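Local coordinates for probable dehydrogenase (Mesorhizobium loti, PDB 3T37), which probably catalyses the FAD-dependent oxidation of pyridoxine, as a pyridoxine 4-oxidase of the GMC oxidoreductase family, at residues 306-311 against 460-465; 351-356 against 372-377; 107-112 against 191-196; 21-26 against 263-268. All coordinates share one frame; numbering follows the deposited sequence.

From the N terminus, the chain first lays down strand 18-23 and its glycine-rich turn. Contact 4 closes a long loop when strand 262-265 returns to lie beside it in the parallel FAD-binding sheet. Contact 3 is nested inside that loop and joins the segment whose G107 binds the flavin edge to the loop 191-196. Contact 1 opens only after contact 4 has closed, and ties strand 309-318 to the loop after strand 457-459, beside the flavin. Contact 2 is nested within contact 1 and pairs strands 349-354 and 371-378. Contacts 1 and 2 touch in one antiparallel sheet. Contacts 1, 3 and 4 all reach the FAD.

Contact 1 (306-311 against 460-465); sequences QDHLLG and HHHPCG. With FAD (flavin-adenine dinucleotide), chain B.
The H460 ring lies between two groups: L310 CD1 sits over one face, 3.6 Å from the ring centroid in a CH-pi contact, and CE1 of H462 lies over the opposite face. The H308 and H462 rings meet rim to rim with planes at 89°. Their ND1 atoms share a hydrogen bond of 2.8 Å, and either may be the donor. FAD N10 also lies at the edge of the H462 ring, near its plane. The H461 ring has FAD C7M over one face. D307 CG lies anti to the backbone N (chi1 -176°), which carries OD1 across to accept H462 N at 2.8 Å; OD2 is held by Y404 and T459. Replacing D307 with an alanine would probably leave H462 N, Y404 OH and T459 OG1 without their carboxylate partner. The backbones add H460 N to H308 O at 2.8 Å and a single antiparallel bridge, with Q306 N to C464 O at 2.9 Å and C464 N to Q306 O at 3.0 Å. H308 NE2 is bound to the carbonyl of T379, so the ND1-ND1 bond probably fixes the rotation of the H462 ring beside the flavin.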
# COMPACT_ATOMS: atom_id res chain seq x y z
N GLN A 306 -15.05 24.36 4.51
CA GLN A 306 -14.56 24.64 3.16
C GLN A 306 -15.57 24.17 2.12
O GLN A 306 -16.37 23.28 2.40
CB GLN A 306 -13.21 23.94 2.93
CG GLN A 306 -12.08 24.49 3.79
CD GLN A 306 -10.99 23.46 3.99
OE1 GLN A 306 -10.31 23.05 3.04
NE2 GLN A 306 -10.82 23.01 5.24
N ASP A 307 -15.52 24.77 0.94
CA ASP A 307 -16.37 24.35 -0.18
C ASP A 307 -15.71 24.84 -1.46
O ASP A 307 -15.00 25.86 -1.44
CB ASP A 307 -17.77 24.95 -0.04
CG ASP A 307 -18.74 24.48 -1.11
OD1 ASP A 307 -18.60 23.32 -1.60
OD2 ASP A 307 -19.66 25.26 -1.47
N HIS A 308 -15.93 24.12 -2.56
CA HIS A 308 -15.51 24.59 -3.87
C HIS A 308 -16.62 25.45 -4.46
O HIS A 308 -17.81 25.20 -4.24
CB HIS A 308 -15.23 23.42 -4.81
CG HIS A 308 -13.93 22.71 -4.56
ND1 HIS A 308 -13.86 21.34 -4.44
CD2 HIS A 308 -12.66 23.17 -4.47
CE1 HIS A 308 -12.60 20.98 -4.27
NE2 HIS A 308 -11.85 22.07 -4.28
N LEU A 309 -16.21 26.46 -5.23
CA LEU A 309 -17.11 27.30 -6.00
C LEU A 309 -16.89 27.05 -7.50
O LEU A 309 -15.80 26.65 -7.93
CB LEU A 309 -16.84 28.78 -5.69
CG LEU A 309 -17.39 29.31 -4.37
CD1 LEU A 309 -16.86 30.71 -4.08
CD2 LEU A 309 -18.94 29.30 -4.39
N LEU A 310 -17.94 27.28 -8.29
CA LEU A 310 -17.84 27.29 -9.73
C LEU A 310 -18.49 28.56 -10.23
O LEU A 310 -19.61 28.89 -9.82
CB LEU A 310 -18.56 26.08 -10.33
CG LEU A 310 -17.80 24.76 -10.24
CD1 LEU A 310 -18.55 23.62 -10.93
CD2 LEU A 310 -16.42 24.92 -10.83
N GLY A 311 -17.78 29.30 -11.08
CA GLY A 311 -18.40 30.44 -11.73
C GLY A 311 -19.43 29.92 -12.73
O GLY A 311 -19.09 29.14 -13.62
N HIS A 460 -20.09 24.16 -5.50
CA HIS A 460 -19.79 22.95 -6.26
C HIS A 460 -20.34 21.76 -5.48
O HIS A 460 -20.23 20.62 -5.93
CB HIS A 460 -18.28 22.80 -6.40
CG HIS A 460 -17.86 21.95 -7.56
ND1 HIS A 460 -18.66 20.97 -8.10
CD2 HIS A 460 -16.71 21.95 -8.28
CE1 HIS A 460 -18.02 20.39 -9.10
NE2 HIS A 460 -16.84 20.96 -9.23
N HIS A 461 -20.90 22.05 -4.30
CA HIS A 461 -21.47 21.03 -3.40
C HIS A 461 -20.43 20.14 -2.72
O HIS A 461 -20.66 18.93 -2.58
CB HIS A 461 -22.50 20.13 -4.12
CG HIS A 461 -23.62 20.88 -4.78
ND1 HIS A 461 -24.66 21.45 -4.07
CD2 HIS A 461 -23.89 21.11 -6.09
CE1 HIS A 461 -25.49 22.03 -4.91
NE2 HIS A 461 -25.06 21.83 -6.14
N HIS A 462 -19.31 20.70 -2.27
CA HIS A 462 -18.30 19.92 -1.54
C HIS A 462 -17.99 20.47 -0.14
O HIS A 462 -16.81 20.70 0.17
CB HIS A 462 -16.99 19.89 -2.33
CG HIS A 462 -17.15 19.48 -3.76
ND1 HIS A 462 -16.32 19.95 -4.76
CD2 HIS A 462 -18.05 18.66 -4.37
CE1 HIS A 462 -16.70 19.44 -5.92
NE2 HIS A 462 -17.74 18.66 -5.71
N PRO A 463 -19.01 20.67 0.71
CA PRO A 463 -18.70 21.20 2.05
C PRO A 463 -17.95 20.16 2.85
O PRO A 463 -18.26 18.97 2.74
CB PRO A 463 -20.10 21.42 2.67
CG PRO A 463 -20.95 20.35 2.00
CD PRO A 463 -20.43 20.32 0.57
N CYS A 464 -16.97 20.59 3.65
CA CYS A 464 -16.18 19.66 4.44
C CYS A 464 -15.37 20.44 5.47
O CYS A 464 -15.36 21.66 5.45
CB CYS A 464 -15.20 18.90 3.54
SG CYS A 464 -13.88 19.99 2.83
N GLY A 465 -14.71 19.72 6.37
CA GLY A 465 -13.70 20.34 7.23
C GLY A 465 -14.14 20.76 8.62
O GLY A 465 -13.33 21.21 9.43
PA FAD B . -23.72 12.47 3.20
O1A FAD B . -24.46 13.74 2.90
O2A FAD B . -23.50 11.61 1.96
O5B FAD B . -24.50 11.58 4.28
C5B FAD B . -24.98 12.13 5.48
C4B FAD B . -26.18 11.27 5.87
O4B FAD B . -26.49 11.47 7.24
C3B FAD B . -27.42 11.61 5.08
O3B FAD B . -27.95 10.39 4.59
C2B FAD B . -28.32 12.28 6.11
O2B FAD B . -29.71 12.15 5.86
C1B FAD B . -27.89 11.59 7.39
N9A FAD B . -28.09 12.40 8.60
C8A FAD B . -27.75 13.72 8.77
N7A FAD B . -28.07 14.07 10.05
C5A FAD B . -28.57 13.00 10.69
C6A FAD B . -29.04 12.81 11.99
N6A FAD B . -28.93 13.78 12.91
N1A FAD B . -29.50 11.56 12.37
C2A FAD B . -29.51 10.52 11.46
N3A FAD B . -29.04 10.71 10.18
C4A FAD B . -28.58 11.93 9.80
N1 FAD B . -18.93 14.48 -4.96
C2 FAD B . -18.17 13.94 -5.97
O2 FAD B . -17.08 13.44 -5.72
N3 FAD B . -18.60 13.98 -7.28
C4 FAD B . -19.81 14.57 -7.58
O4 FAD B . -20.19 14.61 -8.74
C4X FAD B . -20.58 15.12 -6.57
N5 FAD B . -21.77 15.70 -6.87
C5X FAD B . -22.57 16.24 -5.88
C6 FAD B . -23.79 16.81 -6.23
C7 FAD B . -24.61 17.34 -5.25
C7M FAD B . -25.92 17.96 -5.62
C8 FAD B . -24.19 17.28 -3.93
C8M FAD B . -25.09 17.88 -2.90
C9 FAD B . -22.97 16.71 -3.56
C9A FAD B . -22.15 16.18 -4.55
N10 FAD B . -20.93 15.60 -4.24
C10 FAD B . -20.14 15.06 -5.25
C1' FAD B . -20.43 15.55 -2.83
C2' FAD B . -20.61 14.18 -2.21
O2' FAD B . -21.87 13.68 -2.58
C3' FAD B . -20.53 14.36 -0.70
O3' FAD B . -19.37 15.10 -0.37
C4' FAD B . -20.48 13.01 -0.01
O4' FAD B . -21.67 12.31 -0.32
C5' FAD B . -20.38 13.25 1.49
O5' FAD B . -20.67 12.06 2.18
P FAD B . -20.94 12.13 3.76
O1P FAD B . -20.99 10.70 4.29
O2P FAD B . -19.85 12.99 4.42
O3P FAD B . -22.35 12.86 3.95

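Contact 2 (351-356 against 372-377); sequences VGCGVA and YSLLFG
V351 starts the pairing opposite F376 as a non-hydrogen-bonded pair. Its CG1 lies anti to the backbone N (chi1 179°), and from there it reaches CB of L374 at 4.2 Å, the two side chains meeting at a slant on the same face. The CA of V351 also makes a CA-H...O contact with L375 O. G352 follows in a hydrogen-bonded pair with L375. G352 N gives a bond of 2.7 Å to L375 O, and L375 N returns one of 2.8 Å to G352 O. L375 points to the other face, where it packs on L310 of strand 309-318. This antiparallel ladder is part of a larger antiparallel sheet, in which 349-354 lies between 330-336 and 371-378; the short strand axes here are 4.5 Å apart and at 155°. C353 comes next, opposite L374, and its SG lies 4.4 Å from L374 CD2. On this face helix 168-179 packs over V351 and C353, while helix 408-425 meets L374 and F376. G354 pairs with S373 through G354 N to S373 O at 2.9 Å. The return bond from S373 N to G354 O is weak, at 3.3 Å. Here the ladder ends, although Y372 CB still lies 3.4 Å from G354 O, and the hydroxyl of S373 is bound to the carbonyl of I358.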
# COMPACT_ATOMS: atom_id res chain seq x y z
N VAL A 351 -11.48 24.34 -15.18
CA VAL A 351 -12.52 24.77 -16.11
C VAL A 351 -13.25 23.51 -16.55
O VAL A 351 -12.62 22.51 -16.93
CB VAL A 351 -11.92 25.46 -17.35
CG1 VAL A 351 -13.03 25.88 -18.32
CG2 VAL A 351 -11.11 26.67 -16.92
N GLY A 352 -14.57 23.55 -16.48
CA GLY A 352 -15.36 22.37 -16.81
C GLY A 352 -16.32 22.68 -17.94
O GLY A 352 -16.84 23.79 -18.03
N CYS A 353 -16.54 21.69 -18.80
CA CYS A 353 -17.45 21.89 -19.92
C CYS A 353 -18.87 21.50 -19.55
O CYS A 353 -19.15 20.33 -19.30
CB CYS A 353 -17.00 21.05 -21.11
SG CYS A 353 -18.01 21.38 -22.57
N GLY A 354 -19.78 22.48 -19.54
CA GLY A 354 -21.17 22.23 -19.22
C GLY A 354 -22.10 22.18 -20.43
O GLY A 354 -22.42 23.22 -21.02
N VAL A 355 -22.57 20.97 -20.77
CA VAL A 355 -23.50 20.76 -21.88
C VAL A 355 -24.92 21.21 -21.50
O VAL A 355 -25.92 20.72 -22.05
CB VAL A 355 -23.52 19.27 -22.33
CG1 VAL A 355 -23.85 19.14 -23.83
CG2 VAL A 355 -22.18 18.62 -22.03
N ALA A 356 -25.00 22.12 -20.54
CA ALA A 356 -26.21 22.85 -20.21
C ALA A 356 -25.81 24.30 -19.97
O ALA A 356 -24.75 24.57 -19.40
CB ALA A 356 -26.86 22.27 -18.96
N TYR A 372 -24.15 27.08 -24.08
CA TYR A 372 -23.44 26.24 -23.11
C TYR A 372 -22.56 27.10 -22.19
O TYR A 372 -22.25 28.25 -22.52
CB TYR A 372 -22.60 25.16 -23.80
CG TYR A 372 -21.62 25.70 -24.82
CD1 TYR A 372 -22.02 25.98 -26.12
CD2 TYR A 372 -20.28 25.90 -24.49
CE1 TYR A 372 -21.13 26.47 -27.06
CE2 TYR A 372 -19.37 26.39 -25.43
CZ TYR A 372 -19.81 26.67 -26.70
OH TYR A 372 -18.92 27.15 -27.64
N SER A 373 -22.16 26.55 -21.05
CA SER A 373 -21.34 27.29 -20.10
C SER A 373 -20.04 26.57 -19.84
O SER A 373 -20.03 25.36 -19.60
CB SER A 373 -22.05 27.47 -18.75
OG SER A 373 -23.26 28.18 -18.88
N LEU A 374 -18.95 27.30 -19.91
CA LEU A 374 -17.71 26.83 -19.32
C LEU A 374 -17.75 27.27 -17.87
O LEU A 374 -17.95 28.46 -17.57
CB LEU A 374 -16.50 27.40 -20.05
CG LEU A 374 -16.42 27.04 -21.55
CD1 LEU A 374 -15.01 27.22 -22.10
CD2 LEU A 374 -16.90 25.62 -21.81
N LEU A 375 -17.62 26.31 -16.96
CA LEU A 375 -17.68 26.58 -15.53
C LEU A 375 -16.25 26.70 -15.06
O LEU A 375 -15.40 25.91 -15.47
CB LEU A 375 -18.36 25.41 -14.82
CG LEU A 375 -19.84 25.17 -15.15
CD1 LEU A 375 -20.44 24.09 -14.25
CD2 LEU A 375 -20.66 26.45 -15.05
N PHE A 376 -15.96 27.68 -14.21
CA PHE A 376 -14.56 27.93 -13.83
C PHE A 376 -14.44 28.09 -12.31
O PHE A 376 -15.32 28.68 -11.68
CB PHE A 376 -14.02 29.18 -14.55
CG PHE A 376 -14.85 30.41 -14.32
CD1 PHE A 376 -15.93 30.69 -15.13
CD2 PHE A 376 -14.55 31.26 -13.26
CE1 PHE A 376 -16.71 31.81 -14.91
CE2 PHE A 376 -15.32 32.38 -13.02
CZ PHE A 376 -16.41 32.66 -13.85
N GLY A 377 -13.37 27.56 -11.72
CA GLY A 377 -13.21 27.64 -10.28
C GLY A 377 -11.78 27.48 -9.81
O GLY A 377 -10.86 27.25 -10.61

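Contact 3 (107-112 against 191-196). With FAD (flavin-adenine dinucleotide), chain B.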
# COMPACT_ATOMS: atom_id res chain seq x y z
N GLY A 107 -19.52 12.23 -10.44
CA GLY A 107 -18.12 12.29 -10.85
C GLY A 107 -17.20 11.65 -9.83
O GLY A 107 -17.39 11.78 -8.61
N TYR A 108 -16.18 10.94 -10.32
CA TYR A 108 -15.25 10.28 -9.40
C TYR A 108 -13.85 10.86 -9.58
O TYR A 108 -13.22 10.67 -10.64
CB TYR A 108 -15.26 8.77 -9.62
CG TYR A 108 -14.44 8.00 -8.60
CD1 TYR A 108 -14.97 7.67 -7.37
CD2 TYR A 108 -13.14 7.62 -8.88
CE1 TYR A 108 -14.23 6.97 -6.44
CE2 TYR A 108 -12.39 6.92 -7.96
CZ TYR A 108 -12.94 6.61 -6.74
OH TYR A 108 -12.19 5.91 -5.81
N MET A 109 -13.38 11.59 -8.57
CA MET A 109 -12.03 12.15 -8.58
C MET A 109 -11.39 11.89 -7.24
O MET A 109 -11.82 12.46 -6.23
CB MET A 109 -12.05 13.66 -8.80
CG MET A 109 -12.41 14.10 -10.22
SD MET A 109 -14.18 13.95 -10.58
CE MET A 109 -14.31 15.30 -11.77
N ARG A 110 -10.37 11.05 -7.22
CA ARG A 110 -9.63 10.81 -5.97
C ARG A 110 -9.09 12.10 -5.38
O ARG A 110 -9.10 12.29 -4.17
CB ARG A 110 -8.44 9.88 -6.23
CG ARG A 110 -8.79 8.45 -6.60
CD ARG A 110 -7.52 7.68 -6.90
NE ARG A 110 -7.77 6.25 -7.12
CZ ARG A 110 -6.82 5.39 -7.48
NH1 ARG A 110 -5.57 5.82 -7.65
NH2 ARG A 110 -7.12 4.12 -7.65
N GLY A 111 -8.59 12.98 -6.24
CA GLY A 111 -7.80 14.12 -5.78
C GLY A 111 -6.36 13.97 -6.25
O GLY A 111 -6.01 13.00 -6.94
N HIS A 112 -5.51 14.92 -5.87
CA HIS A 112 -4.12 14.90 -6.27
C HIS A 112 -3.26 14.52 -5.07
O HIS A 112 -3.60 14.83 -3.93
CB HIS A 112 -3.74 16.29 -6.79
CG HIS A 112 -2.35 16.37 -7.34
ND1 HIS A 112 -1.26 16.70 -6.56
CD2 HIS A 112 -1.87 16.17 -8.59
CE1 HIS A 112 -0.18 16.70 -7.30
NE2 HIS A 112 -0.51 16.38 -8.54
N GLY A 191 -2.97 9.67 -10.31
CA GLY A 191 -1.97 10.41 -9.56
C GLY A 191 -1.64 11.68 -10.34
O GLY A 191 -1.05 12.62 -9.80
N GLU A 192 -2.00 11.69 -11.62
CA GLU A 192 -1.86 12.89 -12.44
C GLU A 192 -3.25 13.47 -12.68
O GLU A 192 -4.13 12.78 -13.22
CB GLU A 192 -1.18 12.56 -13.78
CG GLU A 192 -0.67 13.79 -14.53
CD GLU A 192 -0.11 13.48 -15.92
OE1 GLU A 192 0.09 14.44 -16.70
OE2 GLU A 192 0.13 12.29 -16.22
N MET A 193 -3.46 14.72 -12.29
CA MET A 193 -4.81 15.29 -12.36
C MET A 193 -4.90 16.48 -13.31
O MET A 193 -5.98 16.79 -13.82
CB MET A 193 -5.27 15.68 -10.95
CG MET A 193 -6.67 16.22 -10.85
SD MET A 193 -7.25 16.05 -9.15
CE MET A 193 -8.93 16.66 -9.37
N ILE A 194 -3.77 17.13 -13.57
CA ILE A 194 -3.75 18.22 -14.54
C ILE A 194 -3.78 17.67 -15.95
O ILE A 194 -2.97 16.80 -16.31
CB ILE A 194 -2.50 19.11 -14.35
CG1 ILE A 194 -2.69 19.98 -13.10
CG2 ILE A 194 -2.27 19.99 -15.58
CD1 ILE A 194 -1.66 21.07 -12.95
N GLY A 195 -4.72 18.16 -16.75
CA GLY A 195 -4.82 17.70 -18.11
C GLY A 195 -6.24 17.73 -18.61
O GLY A 195 -7.09 18.44 -18.07
N VAL A 196 -6.50 16.92 -19.63
CA VAL A 196 -7.76 16.99 -20.37
C VAL A 196 -8.35 15.56 -20.50
O VAL A 196 -7.63 14.62 -20.85
CB VAL A 196 -7.49 17.75 -21.71
CG1 VAL A 196 -7.22 16.81 -22.88
CG2 VAL A 196 -8.57 18.78 -22.02
PA FAD B . -23.72 12.47 3.20
O1A FAD B . -24.46 13.74 2.90
O2A FAD B . -23.50 11.61 1.96
O5B FAD B . -24.50 11.58 4.28
C5B FAD B . -24.98 12.13 5.48
C4B FAD B . -26.18 11.27 5.87
O4B FAD B . -26.49 11.47 7.24
C3B FAD B . -27.42 11.61 5.08
O3B FAD B . -27.95 10.39 4.59
C2B FAD B . -28.32 12.28 6.11
O2B FAD B . -29.71 12.15 5.86
C1B FAD B . -27.89 11.59 7.39
N9A FAD B . -28.09 12.40 8.60
C8A FAD B . -27.75 13.72 8.77
N7A FAD B . -28.07 14.07 10.05
C5A FAD B . -28.57 13.00 10.69
C6A FAD B . -29.04 12.81 11.99
N6A FAD B . -28.93 13.78 12.91
N1A FAD B . -29.50 11.56 12.37
C2A FAD B . -29.51 10.52 11.46
N3A FAD B . -29.04 10.71 10.18
C4A FAD B . -28.58 11.93 9.80
N1 FAD B . -18.93 14.48 -4.96
C2 FAD B . -18.17 13.94 -5.97
O2 FAD B . -17.08 13.44 -5.72
N3 FAD B . -18.60 13.98 -7.28
C4 FAD B . -19.81 14.57 -7.58
O4 FAD B . -20.19 14.61 -8.74
C4X FAD B . -20.58 15.12 -6.57
N5 FAD B . -21.77 15.70 -6.87
C5X FAD B . -22.57 16.24 -5.88
C6 FAD B . -23.79 16.81 -6.23
C7 FAD B . -24.61 17.34 -5.25
C7M FAD B . -25.92 17.96 -5.62
C8 FAD B . -24.19 17.28 -3.93
C8M FAD B . -25.09 17.88 -2.90
C9 FAD B . -22.97 16.71 -3.56
C9A FAD B . -22.15 16.18 -4.55
N10 FAD B . -20.93 15.60 -4.24
C10 FAD B . -20.14 15.06 -5.25
C1' FAD B . -20.43 15.55 -2.83
C2' FAD B . -20.61 14.18 -2.21
O2' FAD B . -21.87 13.68 -2.58
C3' FAD B . -20.53 14.36 -0.70
O3' FAD B . -19.37 15.10 -0.37
C4' FAD B . -20.48 13.01 -0.01
O4' FAD B . -21.67 12.31 -0.32
C5' FAD B . -20.38 13.25 1.49
O5' FAD B . -20.67 12.06 2.18
P FAD B . -20.94 12.13 3.76
O1P FAD B . -20.99 10.70 4.29
O2P FAD B . -19.85 12.99 4.42
O3P FAD B . -22.35 12.86 3.95
O HOH W 1 -4.90 11.66 -9.36
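The segment 107-112 runs from the flavin site to the start of helix 113-123, and near that helix it meets the loop 191-196. M193 carries most of the contact from the loop side. Its CG is anti to the backbone N (chi1 -177°) and the chain stays extended, which sends the thioether along the backbone of G111 and H112. The sulfur SD lies 3.7 Å from G111 C, and the methyl CE reaches CB of M109 at 4.4 Å. Y335 of strand 330-336 touches both methionines.

H112 meets the same side chain near its root. M193 CB stands at the edge of the imidazole ring, near its plane, 4.2 Å from H112 CD2. G191 O comes to 3.8 Å from H112 CD2, at a slant to the ring. The ring itself is fixed from the helix side, since H112 is the N-cap residue and its ND1 accepts a hydrogen bond from the backbone N of S114.

Direct polar bonds between the segments are absent, but one water joins them. It donates to G111 O at 3.0 Å and accepts from G191 N at 2.9 Å. G111 has backbone angles that would press a CB against the preceding carbonyl, and G191 does likewise. The side-chain amide of N189, two residues before G191, bonds R110 N through OD1 and Y108 O through ND2.

At the other end, G107 N binds FAD O4 at 3.0 Å, and FAD N3 binds G107 O at 2.8 Å. Two backbone bonds to the pyrimidine edge of the isoalloxazine are a feature of a flavin-binding site, here that of a GMC oxidoreductase.

Contact 4 (21-26 against 263-268); sequences VIVGGG and IVLCAG. With FAD (flavin-adenine dinucleotide), chain B.
V23 packs against L265 on one face of the parallel sheet, the two side chains lying side by side and pointing the same way. V23 CB is 4.0 Å from V264 O and 4.1 Å from L265 CD1. Its CG2 goes on to touch L265 CD1 at 3.9 Å and, more loosely, CG2 of I263. The other branch, CG1, stands anti to the backbone N (chi1 -179°) and turns to the cofactor, 3.9 Å from N1A of the FAD adenine. A glycine at V23 would probably open a gap between L265 and the adenine and leave that ring less firmly seated. On the opposite face I22 CG2 meets C266 SG at 3.7 Å. The backbones are bonded in parallel register: V264 N to V21 O, V23 N to V264 O at 2.9 Å, and C266 N to V23 O at 2.7 Å. Past the strands both segments turn around the FAD. G24 CA comes to 3.2 Å from FAD O4B, and a CB on G26 would run into O5B. A water accepts weakly from G26 N and lies within hydrogen-bonding reach of C266 O and FAD O1P. With G24 and G26 in a GxGxxG pattern leading into helix 27-36, this is consistent with the dinucleotide-binding turn of a Rossmann-type fold.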
# COMPACT_ATOMS: atom_id res chain seq x y z
N VAL A 21 -22.86 1.96 16.79
CA VAL A 21 -23.91 2.68 16.09
C VAL A 21 -23.27 3.66 15.11
O VAL A 21 -22.37 4.42 15.48
CB VAL A 21 -24.85 3.42 17.05
CG1 VAL A 21 -25.89 4.18 16.26
CG2 VAL A 21 -25.55 2.42 17.94
N ILE A 22 -23.73 3.61 13.86
CA ILE A 22 -23.34 4.57 12.83
C ILE A 22 -24.45 5.61 12.63
O ILE A 22 -25.61 5.25 12.40
CB ILE A 22 -23.13 3.87 11.48
CG1 ILE A 22 -22.09 2.76 11.62
CG2 ILE A 22 -22.67 4.86 10.44
CD1 ILE A 22 -22.04 1.87 10.41
N VAL A 23 -24.11 6.89 12.72
CA VAL A 23 -25.11 7.94 12.58
C VAL A 23 -25.05 8.56 11.19
O VAL A 23 -24.07 9.25 10.85
CB VAL A 23 -24.95 9.05 13.66
CG1 VAL A 23 -26.03 10.11 13.50
CG2 VAL A 23 -25.00 8.46 15.07
N GLY A 24 -26.09 8.32 10.40
CA GLY A 24 -26.15 8.84 9.05
C GLY A 24 -25.73 7.80 8.03
O GLY A 24 -24.59 7.32 8.08
N GLY A 25 -26.64 7.44 7.13
CA GLY A 25 -26.36 6.41 6.15
C GLY A 25 -26.15 7.01 4.77
O GLY A 25 -26.84 6.64 3.80
N GLY A 26 -25.22 7.95 4.68
CA GLY A 26 -24.90 8.57 3.41
C GLY A 26 -23.77 7.80 2.78
O GLY A 26 -23.74 6.57 2.85
N ILE A 263 -19.58 4.68 19.00
CA ILE A 263 -20.43 5.52 18.15
C ILE A 263 -19.60 6.16 17.04
O ILE A 263 -18.55 6.78 17.29
CB ILE A 263 -21.15 6.64 18.98
CG1 ILE A 263 -22.18 6.04 19.95
CG2 ILE A 263 -21.88 7.60 18.05
CD1 ILE A 263 -21.58 5.45 21.23
N VAL A 264 -20.05 6.01 15.80
CA VAL A 264 -19.36 6.63 14.66
C VAL A 264 -20.29 7.63 14.01
O VAL A 264 -21.40 7.28 13.61
CB VAL A 264 -18.98 5.59 13.59
CG1 VAL A 264 -18.18 6.27 12.47
CG2 VAL A 264 -18.19 4.44 14.19
N LEU A 265 -19.85 8.88 13.89
CA LEU A 265 -20.67 9.93 13.27
C LEU A 265 -20.41 10.03 11.76
O LEU A 265 -19.27 10.23 11.33
CB LEU A 265 -20.42 11.27 13.96
CG LEU A 265 -21.35 11.75 15.08
CD1 LEU A 265 -21.89 10.59 15.96
CD2 LEU A 265 -20.66 12.81 15.93
N CYS A 266 -21.47 9.88 10.95
CA CYS A 266 -21.36 9.98 9.50
C CYS A 266 -22.46 10.86 8.94
O CYS A 266 -23.01 10.56 7.88
CB CYS A 266 -21.49 8.60 8.87
SG CYS A 266 -20.25 7.45 9.48
N ALA A 267 -22.77 11.94 9.65
CA ALA A 267 -23.94 12.76 9.31
C ALA A 267 -23.59 13.84 8.30
O ALA A 267 -24.48 14.57 7.84
CB ALA A 267 -24.55 13.37 10.56
N GLY A 268 -22.31 13.96 7.97
CA GLY A 268 -21.91 14.88 6.91
C GLY A 268 -21.37 16.20 7.44
O GLY A 268 -21.36 16.43 8.65
PA FAD B . -23.72 12.47 3.20
O1A FAD B . -24.46 13.74 2.90
O2A FAD B . -23.50 11.61 1.96
O5B FAD B . -24.50 11.58 4.28
C5B FAD B . -24.98 12.13 5.48
C4B FAD B . -26.18 11.27 5.87
O4B FAD B . -26.49 11.47 7.24
C3B FAD B . -27.42 11.61 5.08
O3B FAD B . -27.95 10.39 4.59
C2B FAD B . -28.32 12.28 6.11
O2B FAD B . -29.71 12.15 5.86
C1B FAD B . -27.89 11.59 7.39
N9A FAD B . -28.09 12.40 8.60
C8A FAD B . -27.75 13.72 8.77
N7A FAD B . -28.07 14.07 10.05
C5A FAD B . -28.57 13.00 10.69
C6A FAD B . -29.04 12.81 11.99
N6A FAD B . -28.93 13.78 12.91
N1A FAD B . -29.50 11.56 12.37
C2A FAD B . -29.51 10.52 11.46
N3A FAD B . -29.04 10.71 10.18
C4A FAD B . -28.58 11.93 9.80
N1 FAD B . -18.93 14.48 -4.96
C2 FAD B . -18.17 13.94 -5.97
O2 FAD B . -17.08 13.44 -5.72
N3 FAD B . -18.60 13.98 -7.28
C4 FAD B . -19.81 14.57 -7.58
O4 FAD B . -20.19 14.61 -8.74
C4X FAD B . -20.58 15.12 -6.57
N5 FAD B . -21.77 15.70 -6.87
C5X FAD B . -22.57 16.24 -5.88
C6 FAD B . -23.79 16.81 -6.23
C7 FAD B . -24.61 17.34 -5.25
C7M FAD B . -25.92 17.96 -5.62
C8 FAD B . -24.19 17.28 -3.93
C8M FAD B . -25.09 17.88 -2.90
C9 FAD B . -22.97 16.71 -3.56
C9A FAD B . -22.15 16.18 -4.55
N10 FAD B . -20.93 15.60 -4.24
C10 FAD B . -20.14 15.06 -5.25
C1' FAD B . -20.43 15.55 -2.83
C2' FAD B . -20.61 14.18 -2.21
O2' FAD B . -21.87 13.68 -2.58
C3' FAD B . -20.53 14.36 -0.70
O3' FAD B . -19.37 15.10 -0.37
C4' FAD B . -20.48 13.01 -0.01
O4' FAD B . -21.67 12.31 -0.32
C5' FAD B . -20.38 13.25 1.49
O5' FAD B . -20.67 12.06 2.18
P FAD B . -20.94 12.13 3.76
O1P FAD B . -20.99 10.70 4.29
O2P FAD B . -19.85 12.99 4.42
O3P FAD B . -22.35 12.86 3.95
O HOH W 2 -22.68 8.99 5.61